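Local coordinates for 5-carboxymethyl-2-hydroxymuconate semialdehyde dehydrogenase (Thermus thermophilus, PDB 2D4E), which probably oxidises 5-carboxymethyl-2-hydroxymuconate semialdehyde to the corresponding acid, using NAD as the hydride acceptor, as a member of the aldehyde dehydrogenase family, at residues 58-70 with 225-239. Numbering follows the deposited sequence.
With NAD (nicotinamide-adenine-dinucleotide), chain K.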
ATOM      1  N   ALA C  58     -41.107 -11.681  19.295  1.00 22.98           N
ATOM      2  CA  ALA C  58     -40.067 -12.291  18.483  1.00 21.48           C
ATOM      3  C   ALA C  58     -39.742 -13.661  19.064  1.00 22.03           C
ATOM      4  O   ALA C  58     -39.792 -13.848  20.281  1.00 23.47           O
ATOM      5  CB  ALA C  58     -38.819 -11.409  18.480  1.00 22.03           C
ATOM      6  N   ALA C  59     -39.411 -14.614  18.195  1.00 23.51           N
ATOM      7  CA  ALA C  59     -39.072 -15.968  18.631  1.00 22.40           C
ATOM      8  C   ALA C  59     -37.906 -15.948  19.621  1.00 24.67           C
ATOM      9  O   ALA C  59     -36.906 -15.259  19.408  1.00 25.94           O
ATOM     10  CB  ALA C  59     -38.719 -16.830  17.425  1.00 24.16           C
ATOM     11  N   ARG C  60     -38.038 -16.707  20.704  1.00 20.25           N
ATOM     12  CA  ARG C  60     -36.998 -16.763  21.720  1.00 23.51           C
ATOM     13  C   ARG C  60     -36.030 -17.896  21.415  1.00 25.47           C
ATOM     14  O   ARG C  60     -36.225 -19.027  21.854  1.00 27.11           O
ATOM     15  CB  ARG C  60     -37.628 -16.960  23.100  1.00 21.88           C
ATOM     16  CG  ARG C  60     -36.640 -16.913  24.252  1.00 23.03           C
ATOM     17  CD  ARG C  60     -37.365 -16.863  25.582  1.00 23.17           C
ATOM     18  NE  ARG C  60     -36.440 -16.869  26.711  1.00 31.94           N
ATOM     19  CZ  ARG C  60     -36.812 -16.741  27.981  1.00 33.55           C
ATOM     20  NH1 ARG C  60     -38.093 -16.594  28.288  1.00 34.88           N
ATOM     21  NH2 ARG C  60     -35.904 -16.763  28.946  1.00 33.02           N
ATOM     22  N   GLY C  61     -34.983 -17.576  20.661  1.00 28.01           N
ATOM     23  CA  GLY C  61     -33.999 -18.573  20.275  1.00 27.58           C
ATOM     24  C   GLY C  61     -33.040 -19.010  21.363  1.00 24.29           C
ATOM     25  O   GLY C  61     -32.673 -18.227  22.241  1.00 22.23           O
ATOM     26  N   GLY C  62     -32.633 -20.275  21.294  1.00 25.11           N
ATOM     27  CA  GLY C  62     -31.709 -20.827  22.269  1.00 25.09           C
ATOM     28  C   GLY C  62     -30.631 -21.654  21.594  1.00 26.09           C
ATOM     29  O   GLY C  62     -30.422 -21.537  20.385  1.00 28.29           O
ATOM     30  N   GLU C  63     -29.952 -22.496  22.371  1.00 24.54           N
ATOM     31  CA  GLU C  63     -28.881 -23.350  21.866  1.00 24.70           C
ATOM     32  C   GLU C  63     -29.243 -24.122  20.611  1.00 22.00           C
ATOM     33  O   GLU C  63     -28.426 -24.254  19.707  1.00 22.39           O
ATOM     34  CB  GLU C  63     -28.454 -24.356  22.935  1.00 31.97           C
ATOM     35  CG  GLU C  63     -27.942 -23.739  24.220  1.00 46.21           C
ATOM     36  CD  GLU C  63     -27.496 -24.788  25.227  1.00 56.04           C
ATOM     37  OE1 GLU C  63     -27.133 -24.408  26.362  1.00 61.94           O
ATOM     38  OE2 GLU C  63     -27.507 -25.992  24.884  1.00 57.06           O
ATOM     39  N   ARG C  64     -30.462 -24.646  20.568  1.00 24.40           N
ATOM     40  CA  ARG C  64     -30.923 -25.427  19.424  1.00 25.05           C
ATOM     41  C   ARG C  64     -31.066 -24.623  18.141  1.00 20.65           C
ATOM     42  O   ARG C  64     -30.687 -25.083  17.065  1.00 21.23           O
ATOM     43  CB  ARG C  64     -32.258 -26.104  19.752  1.00 29.21           C
ATOM     44  CG  ARG C  64     -32.109 -27.429  20.465  1.00 39.06           C
ATOM     45  CD  ARG C  64     -33.460 -28.054  20.762  1.00 47.95           C
ATOM     46  NE  ARG C  64     -33.336 -29.491  20.985  1.00 61.04           N
ATOM     47  CZ  ARG C  64     -33.017 -30.369  20.037  1.00 64.42           C
ATOM     48  NH1 ARG C  64     -32.803 -29.962  18.790  1.00 64.65           N
ATOM     49  NH2 ARG C  64     -32.921 -31.658  20.333  1.00 68.65           N
ATOM     50  N   GLU C  65     -31.626 -23.426  18.244  1.00 19.03           N
ATOM     51  CA  GLU C  65     -31.789 -22.594  17.062  1.00 19.36           C
ATOM     52  C   GLU C  65     -30.408 -22.122  16.604  1.00 14.99           C
ATOM     53  O   GLU C  65     -30.108 -22.083  15.404  1.00 17.44           O
ATOM     54  CB  GLU C  65     -32.712 -21.406  17.372  1.00 19.24           C
ATOM     55  CG  GLU C  65     -34.179 -21.807  17.600  1.00 21.41           C
ATOM     56  CD  GLU C  65     -34.420 -22.535  18.920  1.00 22.04           C
ATOM     57  OE1 GLU C  65     -35.406 -23.301  18.999  1.00 22.05           O
ATOM     58  OE2 GLU C  65     -33.638 -22.332  19.882  1.00 22.47           O
ATOM     59  N   VAL C  66     -29.556 -21.791  17.567  1.00 17.58           N
ATOM     60  CA  VAL C  66     -28.208 -21.345  17.245  1.00 17.82           C
ATOM     61  C   VAL C  66     -27.432 -22.476  16.568  1.00 19.27           C
ATOM     62  O   VAL C  66     -26.719 -22.247  15.588  1.00 23.20           O
ATOM     63  CB  VAL C  66     -27.457 -20.881  18.515  1.00 17.08           C
ATOM     64  CG1 VAL C  66     -25.971 -20.647  18.204  1.00 16.83           C
ATOM     65  CG2 VAL C  66     -28.087 -19.598  19.030  1.00 17.12           C
ATOM     66  N   ASP C  67     -27.579 -23.697  17.079  1.00 20.44           N
ATOM     67  CA  ASP C  67     -26.875 -24.838  16.499  1.00 21.89           C
ATOM     68  C   ASP C  67     -27.276 -25.030  15.032  1.00 21.48           C
ATOM     69  O   ASP C  67     -26.427 -25.233  14.169  1.00 24.36           O
ATOM     70  CB  ASP C  67     -27.162 -26.106  17.313  1.00 23.79           C
ATOM     71  CG  ASP C  67     -26.419 -27.321  16.788  1.00 25.94           C
ATOM     72  OD1 ASP C  67     -25.186 -27.251  16.617  1.00 24.87           O
ATOM     73  OD2 ASP C  67     -27.068 -28.355  16.545  1.00 33.36           O
ATOM     74  N   ARG C  68     -28.573 -24.944  14.748  1.00 24.92           N
ATOM     75  CA  ARG C  68     -29.057 -25.092  13.383  1.00 20.06           C
ATOM     76  C   ARG C  68     -28.541 -23.968  12.481  1.00 21.02           C
ATOM     77  O   ARG C  68     -28.178 -24.207  11.330  1.00 22.58           O
ATOM     78  CB  ARG C  68     -30.589 -25.120  13.370  1.00 24.96           C
ATOM     79  CG  ARG C  68     -31.190 -26.414  13.905  1.00 24.58           C
ATOM     80  CD  ARG C  68     -32.669 -26.243  14.262  1.00 27.06           C
ATOM     81  NE  ARG C  68     -33.478 -25.830  13.116  1.00 31.17           N
ATOM     82  CZ  ARG C  68     -34.748 -25.436  13.196  1.00 33.92           C
ATOM     83  NH1 ARG C  68     -35.365 -25.398  14.373  1.00 31.34           N
ATOM     84  NH2 ARG C  68     -35.401 -25.077  12.099  1.00 31.50           N
ATOM     85  N   ALA C  69     -28.505 -22.743  13.005  1.00 21.92           N
ATOM     86  CA  ALA C  69     -28.025 -21.593  12.233  1.00 18.78           C
ATOM     87  C   ALA C  69     -26.540 -21.731  11.920  1.00 17.58           C
ATOM     88  O   ALA C  69     -26.114 -21.484  10.794  1.00 17.30           O
ATOM     89  CB  ALA C  69     -28.269 -20.301  13.002  1.00 13.22           C
ATOM     90  N   ALA C  70     -25.755 -22.127  12.917  1.00 17.91           N
ATOM     91  CA  ALA C  70     -24.314 -22.289  12.736  1.00 17.72           C
ATOM     92  C   ALA C  70     -24.015 -23.391  11.714  1.00 19.57           C
ATOM     93  O   ALA C  70     -23.147 -23.237  10.856  1.00 21.96           O
ATOM     94  CB  ALA C  70     -23.652 -22.611  14.079  1.00 16.50           C
ATOM     95  N   VAL C 225     -31.051 -15.402  14.331  1.00 21.02           N
ATOM     96  CA  VAL C 225     -31.583 -16.036  15.529  1.00 20.48           C
ATOM     97  C   VAL C 225     -31.916 -14.941  16.538  1.00 18.49           C
ATOM     98  O   VAL C 225     -31.027 -14.241  17.019  1.00 16.14           O
ATOM     99  CB  VAL C 225     -30.574 -17.015  16.168  1.00 20.43           C
ATOM    100  CG1 VAL C 225     -31.202 -17.666  17.390  1.00 22.15           C
ATOM    101  CG2 VAL C 225     -30.165 -18.085  15.164  1.00 18.99           C
ATOM    102  N   GLN C 226     -33.202 -14.786  16.832  1.00 17.02           N
ATOM    103  CA  GLN C 226     -33.658 -13.784  17.787  1.00 16.42           C
ATOM    104  C   GLN C 226     -33.523 -14.368  19.185  1.00 17.26           C
ATOM    105  O   GLN C 226     -33.620 -15.583  19.369  1.00 18.34           O
ATOM    106  CB  GLN C 226     -35.122 -13.426  17.523  1.00 17.22           C
ATOM    107  CG  GLN C 226     -35.384 -12.821  16.164  1.00 16.79           C
ATOM    108  CD  GLN C 226     -35.048 -11.344  16.104  1.00 19.53           C
ATOM    109  OE1 GLN C 226     -34.402 -10.805  17.002  1.00 19.23           O
ATOM    110  NE2 GLN C 226     -35.479 -10.683  15.036  1.00 15.37           N
ATOM    111  N   GLY C 227     -33.299 -13.513  20.176  1.00 17.47           N
ATOM    112  CA  GLY C 227     -33.177 -14.023  21.530  1.00 18.44           C
ATOM    113  C   GLY C 227     -32.324 -13.193  22.462  1.00 17.51           C
ATOM    114  O   GLY C 227     -31.664 -12.239  22.045  1.00 19.59           O
ATOM    115  N   PHE C 228     -32.332 -13.578  23.733  1.00 16.85           N
ATOM    116  CA  PHE C 228     -31.585 -12.881  24.772  1.00 21.86           C
ATOM    117  C   PHE C 228     -30.082 -13.113  24.671  1.00 22.61           C
ATOM    118  O   PHE C 228     -29.633 -14.143  24.169  1.00 24.83           O
ATOM    119  CB  PHE C 228     -32.090 -13.329  26.148  1.00 21.88           C
ATOM    120  CG  PHE C 228     -33.551 -13.056  26.375  1.00 28.31           C
ATOM    121  CD1 PHE C 228     -34.324 -13.933  27.129  1.00 35.04           C
ATOM    122  CD2 PHE C 228     -34.155 -11.914  25.850  1.00 33.16           C
ATOM    123  CE1 PHE C 228     -35.684 -13.678  27.358  1.00 39.35           C
ATOM    124  CE2 PHE C 228     -35.507 -11.650  26.072  1.00 33.19           C
ATOM    125  CZ  PHE C 228     -36.274 -12.534  26.828  1.00 32.50           C
ATOM    126  N   GLY C 229     -29.310 -12.150  25.162  1.00 22.07           N
ATOM    127  CA  GLY C 229     -27.861 -12.258  25.125  1.00 22.69           C
ATOM    128  C   GLY C 229     -27.313 -13.488  25.830  1.00 26.54           C
ATOM    129  O   GLY C 229     -26.447 -14.187  25.293  1.00 24.89           O
ATOM    130  N   GLU C 230     -27.815 -13.754  27.033  1.00 24.10           N
ATOM    131  CA  GLU C 230     -27.363 -14.899  27.812  1.00 28.15           C
ATOM    132  C   GLU C 230     -27.825 -16.233  27.236  1.00 24.05           C
ATOM    133  O   GLU C 230     -27.301 -17.282  27.599  1.00 24.03           O
ATOM    134  CB  GLU C 230     -27.836 -14.770  29.262  1.00 27.08           C
ATOM    135  CG  GLU C 230     -26.963 -13.877  30.119  1.00 37.31           C
ATOM    136  CD  GLU C 230     -27.552 -13.628  31.499  1.00 47.82           C
ATOM    137  OE1 GLU C 230     -28.084 -14.583  32.114  1.00 49.57           O
ATOM    138  OE2 GLU C 230     -27.475 -12.474  31.973  1.00 49.32           O
ATOM    139  N   GLU C 231     -28.796 -16.196  26.333  1.00 25.26           N
ATOM    140  CA  GLU C 231     -29.296 -17.426  25.732  1.00 25.48           C
ATOM    141  C   GLU C 231     -28.773 -17.598  24.307  1.00 23.14           C
ATOM    142  O   GLU C 231     -27.771 -18.271  24.093  1.00 26.81           O
ATOM    143  CB  GLU C 231     -30.832 -17.442  25.772  1.00 25.31           C
ATOM    144  CG  GLU C 231     -31.380 -17.423  27.205  1.00 26.70           C
ATOM    145  CD  GLU C 231     -32.903 -17.436  27.302  1.00 28.88           C
ATOM    146  OE1 GLU C 231     -33.406 -17.418  28.444  1.00 29.91           O
ATOM    147  OE2 GLU C 231     -33.599 -17.462  26.259  1.00 28.43           O
ATOM    148  N   ALA C 232     -29.438 -16.986  23.336  1.00 23.57           N
ATOM    149  CA  ALA C 232     -29.007 -17.092  21.947  1.00 22.29           C
ATOM    150  C   ALA C 232     -27.610 -16.494  21.752  1.00 23.90           C
ATOM    151  O   ALA C 232     -26.781 -17.054  21.033  1.00 19.00           O
ATOM    152  CB  ALA C 232     -30.009 -16.388  21.039  1.00 21.02           C
ATOM    153  N   GLY C 233     -27.352 -15.357  22.390  1.00 20.06           N
ATOM    154  CA  GLY C 233     -26.054 -14.719  22.256  1.00 20.17           C
ATOM    155  C   GLY C 233     -24.894 -15.591  22.704  1.00 21.04           C
ATOM    156  O   GLY C 233     -23.969 -15.855  21.934  1.00 20.00           O
ATOM    157  N   ALA C 234     -24.932 -16.030  23.956  1.00 18.32           N
ATOM    158  CA  ALA C 234     -23.871 -16.869  24.495  1.00 20.56           C
ATOM    159  C   ALA C 234     -23.740 -18.180  23.735  1.00 22.33           C
ATOM    160  O   ALA C 234     -22.647 -18.720  23.629  1.00 20.55           O
ATOM    161  CB  ALA C 234     -24.114 -17.143  25.974  1.00 21.35           C
ATOM    162  N   ALA C 235     -24.847 -18.702  23.207  1.00 23.48           N
ATOM    163  CA  ALA C 235     -24.784 -19.960  22.462  1.00 24.61           C
ATOM    164  C   ALA C 235     -24.022 -19.750  21.151  1.00 24.43           C
ATOM    165  O   ALA C 235     -23.276 -20.624  20.709  1.00 21.47           O
ATOM    166  CB  ALA C 235     -26.189 -20.484  22.177  1.00 22.44           C
ATOM    167  N   LEU C 236     -24.211 -18.588  20.534  1.00 23.28           N
ATOM    168  CA  LEU C 236     -23.521 -18.282  19.281  1.00 22.67           C
ATOM    169  C   LEU C 236     -22.018 -18.125  19.540  1.00 24.79           C
ATOM    170  O   LEU C 236     -21.190 -18.626  18.779  1.00 23.33           O
ATOM    171  CB  LEU C 236     -24.091 -17.002  18.653  1.00 18.73           C
ATOM    172  CG  LEU C 236     -23.446 -16.492  17.351  1.00 16.86           C
ATOM    173  CD1 LEU C 236     -23.388 -17.600  16.313  1.00 16.80           C
ATOM    174  CD2 LEU C 236     -24.234 -15.302  16.819  1.00 20.42           C
ATOM    175  N   VAL C 237     -21.670 -17.434  20.621  1.00 20.38           N
ATOM    176  CA  VAL C 237     -20.270 -17.232  20.962  1.00 21.43           C
ATOM    177  C   VAL C 237     -19.578 -18.560  21.247  1.00 19.66           C
ATOM    178  O   VAL C 237     -18.411 -18.747  20.914  1.00 21.53           O
ATOM    179  CB  VAL C 237     -20.126 -16.314  22.195  1.00 14.20           C
ATOM    180  CG1 VAL C 237     -18.665 -16.208  22.604  1.00 12.82           C
ATOM    181  CG2 VAL C 237     -20.680 -14.930  21.871  1.00 15.42           C
ATOM    182  N   ALA C 238     -20.309 -19.487  21.850  1.00 20.68           N
ATOM    183  CA  ALA C 238     -19.751 -20.790  22.194  1.00 24.18           C
ATOM    184  C   ALA C 238     -19.712 -21.810  21.070  1.00 22.07           C
ATOM    185  O   ALA C 238     -18.978 -22.790  21.169  1.00 27.78           O
ATOM    186  CB  ALA C 238     -20.510 -21.383  23.379  1.00 19.61           C
ATOM    187  N   HIS C 239     -20.473 -21.592  20.002  1.00 21.22           N
ATOM    188  CA  HIS C 239     -20.518 -22.579  18.926  1.00 20.09           C
ATOM    189  C   HIS C 239     -19.224 -22.757  18.141  1.00 24.71           C
ATOM    190  O   HIS C 239     -18.678 -21.801  17.586  1.00 23.70           O
ATOM    191  CB  HIS C 239     -21.663 -22.283  17.960  1.00 18.59           C
ATOM    192  CG  HIS C 239     -22.135 -23.493  17.218  1.00 22.86           C
ATOM    193  ND1 HIS C 239     -21.339 -24.171  16.319  1.00 24.11           N
ATOM    194  CD2 HIS C 239     -23.297 -24.187  17.290  1.00 25.24           C
ATOM    195  CE1 HIS C 239     -21.989 -25.230  15.872  1.00 21.91           C
ATOM    196  NE2 HIS C 239     -23.179 -25.263  16.445  1.00 23.26           N
TER
HETATM  197  PA  NAD K1701     -25.205  -5.167  25.230  1.00 28.04           P
HETATM  198  O1A NAD K1701     -25.799  -5.787  26.408  1.00 35.18           O
HETATM  199  O2A NAD K1701     -23.752  -5.399  25.152  1.00 32.03           O
HETATM  200  O5B NAD K1701     -25.827  -5.694  23.826  1.00 29.93           O
HETATM  201  C5B NAD K1701     -25.055  -6.014  22.622  1.00 24.02           C
HETATM  202  C4B NAD K1701     -25.401  -7.428  22.208  1.00 26.30           C
HETATM  203  O4B NAD K1701     -24.789  -8.257  23.220  1.00 25.28           O
HETATM  204  C3B NAD K1701     -26.914  -7.779  22.276  1.00 24.85           C
HETATM  205  O3B NAD K1701     -27.368  -8.317  21.016  1.00 20.81           O
HETATM  206  C2B NAD K1701     -26.974  -8.775  23.445  1.00 25.91           C
HETATM  207  O2B NAD K1701     -28.029  -9.755  23.306  1.00 22.44           O
HETATM  208  C1B NAD K1701     -25.581  -9.370  23.414  1.00 21.50           C
HETATM  209  N9A NAD K1701     -25.204  -9.969  24.682  1.00 23.48           N
HETATM  210  C8A NAD K1701     -25.436  -9.522  25.970  1.00 20.45           C
HETATM  211  N7A NAD K1701     -24.942 -10.341  26.927  1.00 22.94           N
HETATM  212  C5A NAD K1701     -24.361 -11.367  26.181  1.00 20.50           C
HETATM  213  C6A NAD K1701     -23.658 -12.566  26.581  1.00 26.71           C
HETATM  214  N6A NAD K1701     -23.448 -12.898  27.857  1.00 28.32           N
HETATM  215  N1A NAD K1701     -23.202 -13.384  25.557  1.00 22.55           N
HETATM  216  C2A NAD K1701     -23.427 -13.033  24.229  1.00 20.01           C
HETATM  217  N3A NAD K1701     -24.059 -11.962  23.772  1.00 23.38           N
HETATM  218  C4A NAD K1701     -24.508 -11.156  24.793  1.00 23.35           C
HETATM  219  O3  NAD K1701     -25.551  -3.685  25.277  1.00 38.43           O
HETATM  220  PN  NAD K1701     -26.361  -2.613  24.435  1.00 29.83           P
HETATM  221  O1N NAD K1701     -27.297  -1.987  25.391  1.00 41.02           O
HETATM  222  O2N NAD K1701     -26.965  -3.271  23.265  1.00 31.72           O
HETATM  223  O5D NAD K1701     -25.115  -1.718  24.222  1.00 42.63           O
HETATM  224  C5D NAD K1701     -25.077  -0.340  23.941  1.00 23.70           C
HETATM  225  C4D NAD K1701     -23.585  -0.229  23.957  1.00 23.47           C
HETATM  226  O4D NAD K1701     -23.004  -0.508  22.664  1.00 21.05           O
HETATM  227  C3D NAD K1701     -22.998   1.069  24.493  1.00 23.42           C
HETATM  228  O3D NAD K1701     -21.983   0.852  25.494  1.00 29.39           O
HETATM  229  C2D NAD K1701     -22.484   1.712  23.206  1.00 19.11           C
HETATM  230  O2D NAD K1701     -21.417   2.641  23.490  1.00 20.88           O
HETATM  231  C1D NAD K1701     -22.072   0.498  22.404  1.00 22.68           C
HETATM  232  N1N NAD K1701     -21.979   0.757  20.958  1.00 23.91           N
HETATM  233  C2N NAD K1701     -20.669   0.823  20.507  1.00 20.92           C
HETATM  234  C3N NAD K1701     -20.498   1.079  19.155  1.00 23.47           C
HETATM  235  C7N NAD K1701     -19.114   1.200  18.536  1.00 20.13           C
HETATM  236  O7N NAD K1701     -19.031   1.421  17.341  1.00 25.59           O
HETATM  237  N7N NAD K1701     -18.017   1.071  19.303  1.00 21.78           N
HETATM  238  C4N NAD K1701     -21.647   1.273  18.258  1.00 25.85           C
HETATM  239  C5N NAD K1701     -22.932   1.175  18.866  1.00 20.86           C
HETATM  240  C6N NAD K1701     -23.176   0.924  20.188  1.00 19.12           C
HETATM  241  O   HOH W   1     -33.496 -16.079  23.812  1.00 20.90           O
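Val-225 straddles the start of helix 63-80: CG2 meets Ala-69 CB at 3.6 Å, while CG1 packs against Val-66 CG2. Next, Gln-226 O accepts the N-H of Gly-61 (2.7 Å, bent to 139°), an approach so close that any side chain on Gly-61 would strike this carbonyl. Gly-227 has backbone angles that suit only glycine. Phe-228 sets CE1 over one face of the Arg-60 guanidinium, with the planes 62° apart. Glu-231, extended beyond CG, lies nearly coplanar with that guanidinium and is gripped side-on, OE2 by NE (2.9 Å) and OE1 by NH2 (2.6 Å), both through syn lone pairs. A leucine in place of Arg-60 would probably leave the Glu-231 carboxylate without its countercharge and the Phe-228 edge without its flat cover. One water joins Glu-231 OE2, Gly-61 O and Phe-228 N. Small Ala-232 and Ala-235 admit Val-66, whose CG1 reaches Leu-236 CA. His-239 gives NE2-H to the anti lone pair of Asp-67 OD1 (2.8 Å) while Ala-70 CB sits centrally over its ring. Residues 63-70, the first turns of helix 63-80, thus cross helix 229-238 at -36°; Gly-229, Gly-233 and Ala-234 of this Rossmann-like domain line the NAD pocket, Leu-236 leans on strand 193-196, and Val-237 on helix 251-261.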